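Local coordinates for Lin2634 protein (Listeria innocua, PDB 3MZO) that is a metal-binding HD-domain protein of the YfbR-like 5'-deoxynucleotidase family and probably acts as a phosphohydrolase, at residues 138-143 against 168-173. Residues are numbered along the deposited sequence; the frame is centred on the assembly and turned at random. Where two conformers were deposited one is given.
Sequences DKVDLL and ATIYEY. With CA (calcium ion), chain K.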
# COMPACT_ATOMS: atom_id res chain seq x y z
N ASP B 138 19.75 -15.10 -13.14
CA ASP B 138 18.67 -15.31 -12.18
C ASP B 138 19.23 -15.43 -10.74
O ASP B 138 18.73 -14.79 -9.81
CB ASP B 138 17.91 -16.57 -12.62
CG ASP B 138 16.59 -16.76 -11.90
OD1 ASP B 138 16.06 -15.79 -11.32
OD2 ASP B 138 16.06 -17.89 -11.95
N LYS B 139 20.28 -16.23 -10.56
CA LYS B 139 20.90 -16.36 -9.25
C LYS B 139 21.58 -15.08 -8.79
O LYS B 139 21.58 -14.76 -7.62
CB LYS B 139 21.89 -17.53 -9.18
CG LYS B 139 21.27 -18.90 -9.36
CD LYS B 139 20.16 -19.21 -8.37
CE LYS B 139 19.54 -20.59 -8.66
NZ LYS B 139 18.67 -20.97 -7.57
N VAL B 140 22.16 -14.33 -9.72
CA VAL B 140 22.74 -13.03 -9.35
C VAL B 140 21.65 -12.11 -8.82
O VAL B 140 21.89 -11.39 -7.84
CB VAL B 140 23.54 -12.36 -10.48
CG1 VAL B 140 23.80 -10.91 -10.15
CG2 VAL B 140 24.85 -13.13 -10.73
N ASP B 141 20.46 -12.10 -9.43
CA ASP B 141 19.41 -11.18 -8.95
C ASP B 141 18.94 -11.63 -7.55
O ASP B 141 18.72 -10.81 -6.68
CB ASP B 141 18.22 -11.06 -9.89
CG ASP B 141 17.21 -9.99 -9.42
OD1 ASP B 141 17.62 -8.86 -9.13
OD2 ASP B 141 16.01 -10.29 -9.29
N LEU B 142 18.81 -12.94 -7.38
CA LEU B 142 18.43 -13.51 -6.09
C LEU B 142 19.47 -13.16 -5.03
O LEU B 142 19.15 -12.87 -3.88
CB LEU B 142 18.30 -15.01 -6.26
CG LEU B 142 17.52 -15.84 -5.27
CD1 LEU B 142 16.05 -15.42 -5.16
CD2 LEU B 142 17.64 -17.31 -5.68
N LEU B 143 20.74 -13.20 -5.42
CA LEU B 143 21.83 -12.83 -4.54
C LEU B 143 21.75 -11.35 -4.13
O LEU B 143 21.94 -11.01 -2.97
CB LEU B 143 23.18 -13.14 -5.21
CG LEU B 143 24.44 -13.06 -4.36
CD1 LEU B 143 24.73 -14.39 -3.66
CD2 LEU B 143 25.64 -12.65 -5.22
N ALA B 168 26.58 -20.43 -3.91
CA ALA B 168 26.98 -21.81 -4.16
C ALA B 168 26.72 -22.19 -5.61
O ALA B 168 27.60 -22.69 -6.30
CB ALA B 168 26.22 -22.76 -3.22
N THR B 169 25.51 -21.93 -6.09
CA THR B 169 25.15 -22.24 -7.48
C THR B 169 26.00 -21.45 -8.49
O THR B 169 26.54 -22.03 -9.43
CB THR B 169 23.67 -22.00 -7.71
OG1 THR B 169 22.95 -22.75 -6.73
CG2 THR B 169 23.22 -22.44 -9.09
N ILE B 170 26.15 -20.14 -8.31
CA ILE B 170 27.02 -19.35 -9.18
C ILE B 170 28.43 -19.99 -9.29
O ILE B 170 29.03 -20.04 -10.38
CB ILE B 170 27.11 -17.86 -8.69
CG1 ILE B 170 25.76 -17.16 -8.90
CG2 ILE B 170 28.19 -17.09 -9.42
CD1 ILE B 170 25.62 -15.84 -8.19
N TYR B 171 28.96 -20.51 -8.18
CA TYR B 171 30.28 -21.16 -8.19
C TYR B 171 30.37 -22.38 -9.05
O TYR B 171 31.45 -22.70 -9.52
CB TYR B 171 30.73 -21.58 -6.80
CG TYR B 171 31.62 -20.59 -6.18
CD1 TYR B 171 32.95 -20.47 -6.59
CD2 TYR B 171 31.15 -19.73 -5.19
CE1 TYR B 171 33.80 -19.54 -6.03
CE2 TYR B 171 31.97 -18.79 -4.62
CZ TYR B 171 33.30 -18.69 -5.04
OH TYR B 171 34.10 -17.75 -4.43
N GLU B 172 29.25 -23.08 -9.24
CA GLU B 172 29.18 -24.26 -10.12
C GLU B 172 29.51 -23.88 -11.55
O GLU B 172 29.87 -24.73 -12.36
CB GLU B 172 27.76 -24.88 -10.14
CG GLU B 172 27.29 -25.55 -8.85
CD GLU B 172 25.90 -26.16 -8.99
OE1 GLU B 172 25.46 -26.44 -10.13
OE2 GLU B 172 25.24 -26.37 -7.96
N TYR B 173 29.36 -22.60 -11.88
CA TYR B 173 29.55 -22.13 -13.27
C TYR B 173 30.87 -21.34 -13.45
O TYR B 173 31.04 -20.57 -14.42
CB TYR B 173 28.34 -21.28 -13.68
CG TYR B 173 27.00 -22.01 -13.80
CD1 TYR B 173 26.17 -22.20 -12.69
CD2 TYR B 173 26.54 -22.44 -15.03
CE1 TYR B 173 24.93 -22.85 -12.83
CE2 TYR B 173 25.31 -23.06 -15.17
CZ TYR B 173 24.51 -23.26 -14.06
OH TYR B 173 23.30 -23.91 -14.25
CA CA K . 13.56 -16.31 -11.78
O HOH W 1 12.81 -18.72 -12.54
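Lys-139 and Thr-169, in contact across the helix pair, both hold the carboxylate of Glu-165, one turn before Thr-169: Lys-139 NZ forms a salt bridge with OE1 and Thr-169 OG1 a hydrogen bond with OE2. The pair belongs to the all-helical HD-domain fold, joining helix 129-151, which supplies the last aspartate of the H...HD...D metal motif, to helix 158-172. The axes of the two short segments approach to 9.9 Å. Their directions differ by 152°, so they run roughly antiparallel. The nearest CA pair is Lys-139 CA and Ile-170 CA, 6.8 Å apart. No hydrogen bond links the segments directly; the side-chain contacts are between carbon atoms. A bend in the lysine chain (chi2 -56°) lays its aliphatic part beside the threonine methyl, so that Lys-139 CG and CE each lie 4.1 Å from Thr-169 CG2. Ile-170 packs against three side chains. Its CG1 meets Lys-139 CB at 3.9 Å. The extended ethyl arm (chi2 167°) carries Ile-170 CD1 toward Val-140 CG2, 3.8 Å away. The valine and isoleucine side chains cross nearly perpendicularly. Leu-143 CD2 adds a looser contact with Ile-170 CD1 at 4.4 Å. Asp-138 takes no part in this packing; its carboxylate serves the calcium site, where OD1 binds the ion at 2.6 Å beside His-34 NE2, His-68 NE2, Asp-69 OD2 and a water.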